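Local atomic coordinates of geranylgeranyl pyrophosphate synthase (Corynebacterium glutamicum, PDB entry 3LMD), a protein that probably builds long-chain isoprenyl diphosphates by head-to-tail condensation in a metal-dependent reaction, as a member of the FPP/GGPP synthase family. Residues P219-A224 and D329-S334; G25-E30 and K75-M80; A101-I106 and G152-L157; L225-A230 and N325-R330. All coordinates share one frame; numbering follows the deposited sequence.

All four interactions join helices or their ends in an all-helical chain, and they differ mainly in depth. Interaction 3 is buried and wholly apolar across its segments, two helices packed valine against leucine and methionine. Interaction 2 brings helix 21-27 to the start of helix 77-86, apolar inside and loosely ordered outside; it touches interaction 3 through the Arg76–Glu105 salt bridge. Interactions 1 and 4 are neighbours, their centres about 7 Å apart: both use helix 219-246 and share Asp329 and Arg330, so that one arginine ties them together. Interaction 1, toward the surface, relies on charge and water, whereas interaction 4 sets a polar corner beside a phenylalanine–leucine contact.

Interaction 1 of 4, residues P219-A224 and D329-S334; sequences PEHIDA and DRLPDS
Helix segment 219-224 and the loop 329-334 come closest at His221 and Leu331, whose CA atoms lie 5.9 Å apart, and Ala224 faces Arg330 nearby. Arg330 does most of the gripping. A bend at chi3 (73°) brings its guanidinium to two acids of the helix. Arg330 NH2 gives a nearly straight bond to Glu220 OE2 (2.8 Å, 166°), arriving from above the carboxylate plane. Arg330 NH1 and NH2 close end-on upon a single oxygen, Asp223 OD2, with NH1 at 2.9 Å; the two nitrogens reach its anti side from opposite faces of its plane. A water bridges Glu220 OE2 and Arg330 NE. Beneath the charges, Ala224 CB packs on Arg330 CB at 3.7 Å. On the other flank Leu331 CD2 lies 3.7 Å from His221 CB, while Pro332 CD sits over one face of the imidazole, a CH-pi contact 3.9 Å from the ring centroid. A second water ties His221 NE2 to Arg330 O. The salt-bridge network pins the loop after helix 309-328 to the first turns of helix 219-246, and Arg330 probably offsets part of the charge of the acids around it, Glu327 being the third.

Interaction 2 of 4, residues G25-E30 and K75-M80; sequences GASQVE and KRFRPM
Ser27 and Phe77 mark the closest backbone approach, with 5.5 Å between their CA atoms, and the tight part of the contact lies around them. Ser27 CB presses on Lys75 CB at 3.6 Å. Its hydroxyl OG stands 3.7 Å from Phe77 CB, at the edge of the ring and near its plane; across the two segments it makes no hydrogen bond, turning instead to a weak one with Thr23 O one helical turn back. Ala26 CB meets the ring obliquely, 3.8 Å from Phe77 CE2. The ring is placed there by chi1 of 177°, with CG opposite the backbone N, and Phe236 meets it edge-to-face. Met80 fills in beside it: its SD lies 3.9 Å from Ser27 O, and its bent end carries CE to within 4.1 Å of Ala26 O. Leu343 of helix 335-349 touches both Phe77 and Met80, so helix 21-27 is laid on an apolar patch shared with the C-terminal part of the chain.

The outer side is looser. Gln28 brings NE2 no nearer than 4.4 Å to Lys75 CB, and residues 28-30 are poorly ordered. Lys75 runs extended from CG onward, its CD passing 3.9 Å from Ser27 O. The Arg76 guanidinium forms salt bridges with Glu48 and Glu105, apart from this contact. Lys75, Arg76 and Arg78 belong to a segment resembling the GGKR motif, whose basic residues bind isopentenyl diphosphate in relatives; a similar role is probable here but not seen in this model. Between these two segments helix 21-27 is held by van der Waals contact, with no hydrogen bond.

Interaction 3 of 4, residues A101-I106 and G152-L157; sequences AVVVEI and GLMSQL
Next to Leu153, which packs against Val103 of the facing helix, Gly152 O is gripped twice by Ser155: OG donates to it at 2.6 Å, and Ser155 N adds a weak bond. That hydroxyl comes in tilted 17° from the carbonyl plane and belongs to the back of helix 132-157. The side turned to helix 95-118 is apolar. Val103 is the central side chain there, spreading its two methyls over three neighbours. CG2 of Val103 reaches Leu153 CB at 3.6 Å as the two side chains slide past each other in opposite directions, and it also touches Leu157 CD1 at 4.0 Å. CG1 of Val103, placed opposite the backbone N by chi1 of 166°, lies 3.8 Å from Met154 CG, where the methionine crosses the valine at about a right angle.

The helices are those of the all-helical isoprenoid synthase fold, running roughly antiparallel here, at 147°, with axes 10.0 Å apart at closest approach. Further along helix 95-118 comes Asp115, which, like Asp119 just beyond it, has been seen to bind calcium; the present contact lies away from that site. Leu153 CD1 extends the apolar seam to Val102 CG1 at 3.6 Å and, more distantly, to Ile106 CD1 at 4.2 Å. Glu54 of helix 34-55 borders Ile106 and Leu153. Val104, on another side of helix 95-118, packs on Leu203 and Leu210 of helix 188-214. On the far side of helix 132-157, Ser155 packs on Ala163 of the second subunit.

Interaction 4 of 4, residues L225-A230 and N325-R330; sequences LKNFGA and NAELDR
Asn227 lies over one face of the Glu327 carboxylate, with Asn227 CB 3.2 Å above Glu327 CD. Asn227 ND2, well above that plane, makes a weak hydrogen bond to each oxygen, 3.3 Å to Glu327 OE2 and 3.4 Å to Glu327 OE1. Amide and carboxylate planes stand almost perpendicular, 85° apart. One residue on along each helix the chemistry turns apolar: Leu328 CD2 sits over a face of the Phe228 ring, a CH-pi contact 4.0 Å from the centroid and offset toward the rim, near CD1. Leu328 CD1 adds a touch of 3.8 Å to Phe228 CE1.

The next shell fixes these groups. A bend at chi2 (-65°) turns the Glu327 carboxylate to Asn227, and Arg330 NH1 holds it from its own segment, meeting the syn lone pair of Glu327 OE1 at 2.9 Å in the guanidinium plane. Asn227 ND2 and Arg330 NH1 are both donors and merely lie side by side around that acid. Further out, Glu220 and Asp223 hold the arginine, while Leu340 of helix 335-349 packs on Phe228 and Arg341 on Leu328. The weak amide bonds suggest that Glu327 is positioned chiefly by Arg330, which probably offsets part of its charge while the amide adds little, and this polar group lies beside the Phe228–Leu328 contact.

Interaction 1 of 4, residues P219-A224 and D329-S334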
loop_
_atom_site.group_PDB
_atom_site.type_symbol
_atom_site.label_atom_id
_atom_site.label_comp_id
_atom_site.label_asym_id
_atom_site.label_seq_id
_atom_site.Cartn_x
_atom_site.Cartn_y
_atom_site.Cartn_z
ATOM N N PRO A 219 -16.720 -1.808 25.736
ATOM C CA PRO A 219 -15.686 -2.752 25.266
ATOM C C PRO A 219 -16.241 -4.126 24.867
ATOM O O PRO A 219 -15.855 -4.665 23.825
ATOM C CB PRO A 219 -14.750 -2.889 26.468
ATOM C CG PRO A 219 -14.879 -1.567 27.199
ATOM C CD PRO A 219 -16.311 -1.100 26.973
ATOM N N GLU A 220 -17.136 -4.672 25.683
ATOM C CA GLU A 220 -17.744 -5.970 25.416
ATOM C C GLU A 220 -18.589 -5.921 24.147
ATOM O O GLU A 220 -18.656 -6.891 23.402
ATOM C CB GLU A 220 -18.599 -6.435 26.611
ATOM C CG GLU A 220 -17.760 -6.848 27.842
ATOM C CD GLU A 220 -16.835 -8.048 27.579
ATOM O OE1 GLU A 220 -15.606 -7.912 27.768
ATOM O OE2 GLU A 220 -17.332 -9.120 27.169
ATOM N N HIS A 221 -19.231 -4.786 23.904
ATOM C CA HIS A 221 -20.084 -4.661 22.744
ATOM C C HIS A 221 -19.235 -4.454 21.500
ATOM O O HIS A 221 -19.549 -5.006 20.452
ATOM C CB HIS A 221 -21.099 -3.530 22.911
ATOM C CG HIS A 221 -22.050 -3.747 24.047
ATOM N ND1 HIS A 221 -22.812 -2.733 24.587
ATOM C CD2 HIS A 221 -22.354 -4.865 24.748
ATOM C CE1 HIS A 221 -23.553 -3.221 25.569
ATOM N NE2 HIS A 221 -23.300 -4.513 25.681
ATOM N N ILE A 222 -18.170 -3.671 21.631
ATOM C CA ILE A 222 -17.202 -3.508 20.544
ATOM C C ILE A 222 -16.638 -4.882 20.162
ATOM O O ILE A 222 -16.581 -5.243 18.978
ATOM C CB ILE A 222 -16.042 -2.603 20.963
ATOM C CG1 ILE A 222 -16.524 -1.159 21.235
ATOM C CG2 ILE A 222 -14.918 -2.605 19.901
ATOM C CD1 ILE A 222 -15.368 -0.269 21.856
ATOM N N ASP A 223 -16.232 -5.649 21.172
ATOM C CA ASP A 223 -15.673 -6.975 20.937
ATOM C C ASP A 223 -16.696 -7.912 20.279
ATOM O O ASP A 223 -16.364 -8.681 19.368
ATOM C CB ASP A 223 -15.156 -7.586 22.247
ATOM C CG ASP A 223 -14.261 -8.790 22.005
ATOM O OD1 ASP A 223 -13.156 -8.594 21.465
ATOM O OD2 ASP A 223 -14.677 -9.925 22.335
ATOM N N ALA A 224 -17.942 -7.865 20.750
ATOM C CA ALA A 224 -18.972 -8.725 20.194
ATOM C C ALA A 224 -19.231 -8.400 18.720
ATOM O O ALA A 224 -19.483 -9.295 17.917
ATOM C CB ALA A 224 -20.276 -8.578 20.996
ATOM N N ASP A 329 -25.645 -12.556 21.383
ATOM C CA ASP A 329 -26.067 -12.746 22.767
ATOM C C ASP A 329 -25.418 -11.709 23.659
ATOM O O ASP A 329 -25.952 -11.366 24.695
ATOM C CB ASP A 329 -25.647 -14.120 23.293
ATOM C CG ASP A 329 -26.711 -15.183 23.103
ATOM O OD1 ASP A 329 -27.888 -14.842 22.838
ATOM O OD2 ASP A 329 -26.364 -16.378 23.226
ATOM N N ARG A 330 -24.238 -11.234 23.277
ATOM C CA ARG A 330 -23.507 -10.286 24.108
ATOM C C ARG A 330 -24.028 -8.847 24.004
ATOM O O ARG A 330 -23.601 -7.957 24.757
ATOM C CB ARG A 330 -22.011 -10.320 23.783
ATOM C CG ARG A 330 -21.357 -11.709 23.925
ATOM C CD ARG A 330 -19.973 -11.693 23.291
ATOM N NE ARG A 330 -19.009 -10.953 24.108
ATOM C CZ ARG A 330 -17.783 -10.664 23.702
ATOM N NH1 ARG A 330 -17.396 -11.043 22.488
ATOM N NH2 ARG A 330 -16.941 -10.001 24.495
ATOM N N LEU A 331 -24.945 -8.624 23.071
ATOM C CA LEU A 331 -25.424 -7.280 22.763
ATOM C C LEU A 331 -26.852 -7.142 23.273
ATOM O O LEU A 331 -27.608 -8.134 23.320
ATOM C CB LEU A 331 -25.435 -7.043 21.231
ATOM C CG LEU A 331 -24.060 -7.097 20.559
ATOM C CD1 LEU A 331 -24.197 -7.045 19.020
ATOM C CD2 LEU A 331 -23.166 -5.961 21.063
ATOM N N PRO A 332 -27.237 -5.907 23.608
ATOM C CA PRO A 332 -28.595 -5.643 24.053
ATOM C C PRO A 332 -29.609 -5.826 22.944
ATOM O O PRO A 332 -29.377 -5.480 21.762
ATOM C CB PRO A 332 -28.548 -4.172 24.497
ATOM C CG PRO A 332 -27.459 -3.576 23.746
ATOM C CD PRO A 332 -26.402 -4.695 23.651
ATOM N N ASP A 333 -30.747 -6.356 23.345
ATOM C CA ASP A 333 -31.847 -6.590 22.462
ATOM C C ASP A 333 -32.287 -5.257 21.849
ATOM O O ASP A 333 -32.304 -4.223 22.536
ATOM C CB ASP A 333 -32.947 -7.286 23.265
ATOM C CG ASP A 333 -32.387 -8.474 24.093
ATOM O OD1 ASP A 333 -31.175 -8.804 23.949
ATOM O OD2 ASP A 333 -33.140 -9.080 24.884
ATOM N N SER A 334 -32.577 -5.277 20.551
ATOM C CA SER A 334 -32.899 -4.054 19.808
ATOM C C SER A 334 -33.185 -4.430 18.382
ATOM O O SER A 334 -32.861 -5.534 17.929
ATOM C CB SER A 334 -31.738 -3.054 19.836
ATOM O OG SER A 334 -30.592 -3.601 19.169
HETATM O O HOH W 1 -19.713 -9.951 26.689
HETATM O O HOH W 2 -13.879 -8.790 25.479
HETATM O O HOH W 3 -25.227 -6.215 26.772
#

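Interaction 2 of 4, residues G25-E30 and K75-M80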
loop_
_atom_site.group_PDB
_atom_site.type_symbol
_atom_site.label_atom_id
_atom_site.label_comp_id
_atom_site.label_asym_id
_atom_site.label_seq_id
_atom_site.Cartn_x
_atom_site.Cartn_y
_atom_site.Cartn_z
ATOM N N GLY A 25 -26.664 -9.327 -1.479
ATOM C CA GLY A 25 -28.002 -9.526 -0.909
ATOM C C GLY A 25 -28.151 -9.034 0.527
ATOM O O GLY A 25 -29.237 -8.597 0.931
ATOM N N ALA A 26 -27.062 -9.102 1.293
ATOM C CA ALA A 26 -27.047 -8.660 2.697
ATOM C C ALA A 26 -27.405 -7.172 2.883
ATOM O O ALA A 26 -28.133 -6.808 3.811
ATOM C CB ALA A 26 -25.688 -8.958 3.328
ATOM N N SER A 27 -26.882 -6.323 2.004
ATOM C CA SER A 27 -27.186 -4.890 2.015
ATOM C C SER A 27 -28.673 -4.592 1.789
ATOM O O SER A 27 -29.173 -3.544 2.202
ATOM C CB SER A 27 -26.353 -4.175 0.944
ATOM O OG SER A 27 -25.010 -4.626 0.959
ATOM N N GLN A 28 -29.376 -5.522 1.145
ATOM C CA GLN A 28 -30.758 -5.292 0.721
ATOM C C GLN A 28 -31.791 -6.146 1.462
ATOM O O GLN A 28 -32.885 -6.398 0.950
ATOM C CB GLN A 28 -30.884 -5.484 -0.794
ATOM C CG GLN A 28 -30.315 -4.320 -1.592
ATOM C CD GLN A 28 -29.481 -4.779 -2.770
ATOM O OE1 GLN A 28 -29.482 -5.960 -3.128
ATOM N NE2 GLN A 28 -28.753 -3.846 -3.375
ATOM N N VAL A 29 -31.437 -6.592 2.663
ATOM C CA VAL A 29 -32.411 -7.206 3.559
ATOM C C VAL A 29 -33.096 -6.071 4.335
ATOM O O VAL A 29 -32.462 -5.392 5.140
ATOM C CB VAL A 29 -31.738 -8.218 4.524
ATOM C CG1 VAL A 29 -32.783 -8.940 5.366
ATOM C CG2 VAL A 29 -30.894 -9.225 3.742
ATOM N N GLU A 30 -34.381 -5.848 4.067
ATOM C CA GLU A 30 -35.095 -4.690 4.624
ATOM C C GLU A 30 -35.150 -4.704 6.148
ATOM O O GLU A 30 -35.536 -5.708 6.743
ATOM C CB GLU A 30 -36.516 -4.611 4.055
ATOM C CG GLU A 30 -36.562 -4.405 2.549
ATOM C CD GLU A 30 -37.939 -4.662 1.971
ATOM O OE1 GLU A 30 -38.934 -4.408 2.682
ATOM O OE2 GLU A 30 -38.026 -5.118 0.808
ATOM N N LYS A 75 -24.901 -0.704 -3.209
ATOM C CA LYS A 75 -24.836 -0.640 -1.744
ATOM C C LYS A 75 -23.584 -1.313 -1.165
ATOM O O LYS A 75 -23.236 -2.440 -1.521
ATOM C CB LYS A 75 -26.128 -1.157 -1.095
ATOM C CG LYS A 75 -27.266 -0.142 -1.138
ATOM C CD LYS A 75 -28.389 -0.499 -0.185
ATOM C CE LYS A 75 -29.401 0.637 -0.102
ATOM N NZ LYS A 75 -30.374 0.436 1.005
ATOM N N ARG A 76 -22.911 -0.589 -0.280
ATOM C CA ARG A 76 -21.598 -0.976 0.248
ATOM C C ARG A 76 -21.755 -1.651 1.616
ATOM O O ARG A 76 -21.981 -0.988 2.634
ATOM C CB ARG A 76 -20.756 0.280 0.380
ATOM C CG ARG A 76 -20.676 1.112 -0.922
ATOM C CD ARG A 76 -19.606 2.193 -0.833
ATOM N NE ARG A 76 -19.537 2.970 -2.068
ATOM C CZ ARG A 76 -18.731 2.681 -3.089
ATOM N NH1 ARG A 76 -18.753 3.440 -4.177
ATOM N NH2 ARG A 76 -17.882 1.651 -3.012
ATOM N N PHE A 77 -21.631 -2.974 1.649
ATOM C CA PHE A 77 -21.913 -3.714 2.887
ATOM C C PHE A 77 -21.024 -3.336 4.083
ATOM O O PHE A 77 -21.498 -3.238 5.234
ATOM C CB PHE A 77 -21.805 -5.231 2.674
ATOM C CG PHE A 77 -22.011 -5.994 3.946
ATOM C CD1 PHE A 77 -20.933 -6.441 4.698
ATOM C CD2 PHE A 77 -23.291 -6.178 4.443
ATOM C CE1 PHE A 77 -21.138 -7.100 5.924
ATOM C CE2 PHE A 77 -23.497 -6.831 5.641
ATOM C CZ PHE A 77 -22.421 -7.291 6.385
ATOM N N ARG A 78 -19.726 -3.174 3.845
ATOM C CA ARG A 78 -18.809 -2.931 4.977
ATOM C C ARG A 78 -19.087 -1.619 5.714
ATOM O O ARG A 78 -19.145 -1.605 6.961
ATOM C CB ARG A 78 -17.357 -3.028 4.529
ATOM C CG ARG A 78 -17.036 -4.437 4.044
ATOM C CD ARG A 78 -15.720 -4.530 3.241
ATOM N NE ARG A 78 -15.538 -5.909 2.782
ATOM C CZ ARG A 78 -16.179 -6.429 1.737
ATOM N NH1 ARG A 78 -16.984 -5.667 1.009
ATOM N NH2 ARG A 78 -15.964 -7.696 1.377
ATOM N N PRO A 79 -19.261 -0.514 4.966
ATOM C CA PRO A 79 -19.627 0.698 5.717
ATOM C C PRO A 79 -21.008 0.586 6.362
ATOM O O PRO A 79 -21.196 1.095 7.464
ATOM C CB PRO A 79 -19.573 1.828 4.670
ATOM C CG PRO A 79 -19.281 1.163 3.322
ATOM C CD PRO A 79 -18.829 -0.239 3.567
ATOM N N MET A 80 -21.953 -0.088 5.711
ATOM C CA MET A 80 -23.283 -0.265 6.312
ATOM C C MET A 80 -23.171 -0.995 7.644
ATOM O O MET A 80 -23.819 -0.633 8.626
ATOM C CB MET A 80 -24.225 -1.065 5.372
ATOM C CG MET A 80 -25.675 -1.151 5.909
ATOM S SD MET A 80 -26.771 -2.393 5.097
ATOM C CE MET A 80 -26.287 -3.873 5.997
#

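Interaction 3 of 4, residues A101-I106 and G152-L157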
loop_
_atom_site.group_PDB
_atom_site.type_symbol
_atom_site.label_atom_id
_atom_site.label_comp_id
_atom_site.label_asym_id
_atom_site.label_seq_id
_atom_site.Cartn_x
_atom_site.Cartn_y
_atom_site.Cartn_z
ATOM N N ALA A 101 -15.977 4.426 8.572
ATOM C CA ALA A 101 -16.629 3.582 7.572
ATOM C C ALA A 101 -15.998 3.812 6.212
ATOM O O ALA A 101 -15.834 2.864 5.416
ATOM C CB ALA A 101 -18.156 3.863 7.507
ATOM N N VAL A 102 -15.604 5.054 5.969
ATOM C CA VAL A 102 -14.961 5.403 4.717
ATOM C C VAL A 102 -13.580 4.749 4.673
ATOM O O VAL A 102 -13.164 4.233 3.642
ATOM C CB VAL A 102 -14.875 6.937 4.510
ATOM C CG1 VAL A 102 -13.901 7.297 3.339
ATOM C CG2 VAL A 102 -16.299 7.535 4.281
ATOM N N VAL A 103 -12.879 4.774 5.803
ATOM C CA VAL A 103 -11.564 4.135 5.855
ATOM C C VAL A 103 -11.698 2.644 5.536
ATOM O O VAL A 103 -10.905 2.094 4.760
ATOM C CB VAL A 103 -10.906 4.340 7.233
ATOM C CG1 VAL A 103 -9.674 3.385 7.425
ATOM C CG2 VAL A 103 -10.448 5.817 7.381
ATOM N N VAL A 104 -12.693 1.988 6.129
ATOM C CA VAL A 104 -12.908 0.562 5.838
ATOM C C VAL A 104 -13.166 0.355 4.354
ATOM O O VAL A 104 -12.579 -0.544 3.721
ATOM C CB VAL A 104 -14.053 -0.033 6.681
ATOM C CG1 VAL A 104 -14.406 -1.475 6.215
ATOM C CG2 VAL A 104 -13.638 -0.015 8.163
ATOM N N GLU A 105 -14.048 1.158 3.784
ATOM C CA GLU A 105 -14.364 0.969 2.366
ATOM C C GLU A 105 -13.198 1.256 1.423
ATOM O O GLU A 105 -13.038 0.567 0.410
ATOM C CB GLU A 105 -15.603 1.770 1.948
ATOM C CG GLU A 105 -15.983 1.522 0.502
ATOM C CD GLU A 105 -16.613 0.144 0.251
ATOM O OE1 GLU A 105 -16.697 -0.685 1.171
ATOM O OE2 GLU A 105 -17.067 -0.109 -0.890
ATOM N N ILE A 106 -12.386 2.266 1.750
ATOM C CA ILE A 106 -11.214 2.591 0.921
ATOM C C ILE A 106 -10.231 1.445 0.963
ATOM O O ILE A 106 -9.584 1.105 -0.034
ATOM C CB ILE A 106 -10.506 3.870 1.443
ATOM C CG1 ILE A 106 -11.336 5.127 1.062
ATOM C CG2 ILE A 106 -9.095 3.951 0.835
ATOM C CD1 ILE A 106 -10.805 6.448 1.761
ATOM N N GLY A 152 -4.570 9.407 5.711
ATOM C CA GLY A 152 -4.939 10.803 6.019
ATOM C C GLY A 152 -6.124 10.842 6.984
ATOM O O GLY A 152 -6.075 11.523 8.035
ATOM N N LEU A 153 -7.193 10.115 6.644
ATOM C CA LEU A 153 -8.384 10.076 7.526
ATOM C C LEU A 153 -8.087 9.449 8.891
ATOM O O LEU A 153 -8.552 9.921 9.942
ATOM C CB LEU A 153 -9.536 9.312 6.866
ATOM C CG LEU A 153 -10.158 9.961 5.625
ATOM C CD1 LEU A 153 -11.243 9.031 5.049
ATOM C CD2 LEU A 153 -10.733 11.354 6.001
ATOM N N MET A 154 -7.325 8.369 8.890
ATOM C CA MET A 154 -6.942 7.705 10.163
ATOM C C MET A 154 -6.154 8.614 11.074
ATOM O O MET A 154 -6.248 8.484 12.292
ATOM C CB MET A 154 -6.097 6.418 9.887
ATOM C CG MET A 154 -6.967 5.327 9.281
ATOM S SD MET A 154 -6.113 3.686 9.297
ATOM C CE MET A 154 -4.529 4.229 9.123
ATOM N N SER A 155 -5.349 9.515 10.504
ATOM C CA SER A 155 -4.617 10.492 11.327
ATOM C C SER A 155 -5.560 11.370 12.146
ATOM O O SER A 155 -5.167 11.928 13.172
ATOM C CB SER A 155 -3.681 11.381 10.485
ATOM O OG SER A 155 -4.377 12.439 9.777
ATOM N N GLN A 156 -6.807 11.480 11.700
ATOM C CA GLN A 156 -7.787 12.277 12.424
ATOM C C GLN A 156 -8.612 11.401 13.364
ATOM O O GLN A 156 -9.312 11.917 14.248
ATOM C CB GLN A 156 -8.711 13.024 11.447
ATOM C CG GLN A 156 -7.949 14.006 10.533
ATOM C CD GLN A 156 -8.899 14.809 9.665
ATOM O OE1 GLN A 156 -9.720 14.236 8.946
ATOM N NE2 GLN A 156 -8.813 16.135 9.751
ATOM N N LEU A 157 -8.519 10.086 13.199
ATOM C CA LEU A 157 -9.330 9.153 13.999
ATOM C C LEU A 157 -8.591 8.704 15.252
ATOM O O LEU A 157 -9.217 8.278 16.202
ATOM C CB LEU A 157 -9.794 7.936 13.174
ATOM C CG LEU A 157 -10.806 8.325 12.068
ATOM C CD1 LEU A 157 -11.071 7.138 11.142
ATOM C CD2 LEU A 157 -12.114 8.751 12.746
#

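Interaction 4 of 4, residues L225-A230 and N325-R330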
loop_
_atom_site.group_PDB
_atom_site.type_symbol
_atom_site.label_atom_id
_atom_site.label_comp_id
_atom_site.label_asym_id
_atom_site.label_seq_id
_atom_site.Cartn_x
_atom_site.Cartn_y
_atom_site.Cartn_z
ATOM N N LEU A 225 -19.236 -7.113 18.372
ATOM C CA LEU A 225 -19.548 -6.714 16.986
ATOM C C LEU A 225 -18.394 -7.079 16.041
ATOM O O LEU A 225 -18.603 -7.503 14.892
ATOM C CB LEU A 225 -19.842 -5.190 16.906
ATOM C CG LEU A 225 -21.272 -4.972 17.454
ATOM C CD1 LEU A 225 -21.422 -3.577 18.115
ATOM C CD2 LEU A 225 -22.290 -5.186 16.383
ATOM N N LYS A 226 -17.186 -6.930 16.544
ATOM C CA LYS A 226 -16.013 -7.395 15.834
ATOM C C LYS A 226 -16.129 -8.907 15.515
ATOM O O LYS A 226 -15.966 -9.341 14.362
ATOM C CB LYS A 226 -14.774 -7.150 16.691
ATOM C CG LYS A 226 -13.500 -7.654 15.996
ATOM C CD LYS A 226 -12.204 -7.384 16.803
ATOM C CE LYS A 226 -12.141 -8.224 18.053
ATOM N NZ LYS A 226 -10.719 -8.605 18.332
ATOM N N ASN A 227 -16.422 -9.700 16.544
ATOM C CA ASN A 227 -16.459 -11.164 16.400
ATOM C C ASN A 227 -17.625 -11.582 15.523
ATOM O O ASN A 227 -17.550 -12.563 14.758
ATOM C CB ASN A 227 -16.563 -11.826 17.780
ATOM C CG ASN A 227 -15.267 -11.731 18.595
ATOM O OD1 ASN A 227 -14.220 -11.333 18.100
ATOM N ND2 ASN A 227 -15.352 -12.104 19.857
ATOM N N PHE A 228 -18.727 -10.839 15.615
ATOM C CA PHE A 228 -19.876 -11.121 14.774
ATOM C C PHE A 228 -19.510 -10.876 13.302
ATOM O O PHE A 228 -19.843 -11.659 12.427
ATOM C CB PHE A 228 -21.064 -10.212 15.150
ATOM C CG PHE A 228 -22.246 -10.371 14.228
ATOM C CD1 PHE A 228 -23.084 -11.464 14.355
ATOM C CD2 PHE A 228 -22.501 -9.433 13.224
ATOM C CE1 PHE A 228 -24.183 -11.633 13.500
ATOM C CE2 PHE A 228 -23.561 -9.589 12.368
ATOM C CZ PHE A 228 -24.427 -10.693 12.519
ATOM N N GLY A 229 -18.816 -9.781 13.038
ATOM C CA GLY A 229 -18.397 -9.486 11.653
ATOM C C GLY A 229 -17.463 -10.585 11.127
ATOM O O GLY A 229 -17.566 -10.982 9.961
ATOM N N ALA A 230 -16.546 -11.080 11.953
ATOM C CA ALA A 230 -15.675 -12.184 11.500
ATOM C C ALA A 230 -16.479 -13.420 11.095
ATOM O O ALA A 230 -16.231 -14.035 10.031
ATOM C CB ALA A 230 -14.632 -12.557 12.577
ATOM N N ASN A 325 -24.562 -16.041 16.511
ATOM C CA ASN A 325 -25.638 -15.911 17.499
ATOM C C ASN A 325 -25.097 -15.763 18.910
ATOM O O ASN A 325 -25.648 -14.992 19.709
ATOM C CB ASN A 325 -26.600 -17.099 17.421
ATOM C CG ASN A 325 -27.642 -16.914 16.330
ATOM O OD1 ASN A 325 -28.055 -15.794 16.052
ATOM N ND2 ASN A 325 -28.076 -18.005 15.731
ATOM N N ALA A 326 -24.000 -16.460 19.206
ATOM C CA ALA A 326 -23.347 -16.307 20.498
ATOM C C ALA A 326 -22.743 -14.917 20.659
ATOM O O ALA A 326 -22.698 -14.391 21.768
ATOM C CB ALA A 326 -22.284 -17.403 20.755
ATOM N N GLU A 327 -22.291 -14.301 19.566
ATOM C CA GLU A 327 -21.801 -12.916 19.681
ATOM C C GLU A 327 -22.948 -11.938 19.899
ATOM O O GLU A 327 -22.854 -11.042 20.757
ATOM C CB GLU A 327 -20.918 -12.544 18.486
ATOM C CG GLU A 327 -19.693 -13.487 18.404
ATOM C CD GLU A 327 -18.747 -13.333 19.604
ATOM O OE1 GLU A 327 -18.763 -12.279 20.291
ATOM O OE2 GLU A 327 -17.927 -14.244 19.813
ATOM N N LEU A 328 -24.046 -12.132 19.172
ATOM C CA LEU A 328 -25.206 -11.269 19.348
ATOM C C LEU A 328 -25.810 -11.392 20.763
ATOM O O LEU A 328 -26.418 -10.440 21.269
ATOM C CB LEU A 328 -26.275 -11.591 18.314
ATOM C CG LEU A 328 -25.883 -11.255 16.853
ATOM C CD1 LEU A 328 -27.058 -11.584 15.934
ATOM C CD2 LEU A 328 -25.442 -9.809 16.671
ATOM N N ASP A 329 -25.645 -12.556 21.383
ATOM C CA ASP A 329 -26.067 -12.746 22.767
ATOM C C ASP A 329 -25.418 -11.709 23.659
ATOM O O ASP A 329 -25.952 -11.366 24.695
ATOM C CB ASP A 329 -25.647 -14.120 23.293
ATOM C CG ASP A 329 -26.711 -15.183 23.103
ATOM O OD1 ASP A 329 -27.888 -14.842 22.838
ATOM O OD2 ASP A 329 -26.364 -16.378 23.226
ATOM N N ARG A 330 -24.238 -11.234 23.277
ATOM C CA ARG A 330 -23.507 -10.286 24.108
ATOM C C ARG A 330 -24.028 -8.847 24.004
ATOM O O ARG A 330 -23.601 -7.957 24.757
ATOM C CB ARG A 330 -22.011 -10.320 23.783
ATOM C CG ARG A 330 -21.357 -11.709 23.925
ATOM C CD ARG A 330 -19.973 -11.693 23.291
ATOM N NE ARG A 330 -19.009 -10.953 24.108
ATOM C CZ ARG A 330 -17.783 -10.664 23.702
ATOM N NH1 ARG A 330 -17.396 -11.043 22.488
ATOM N NH2 ARG A 330 -16.941 -10.001 24.495
#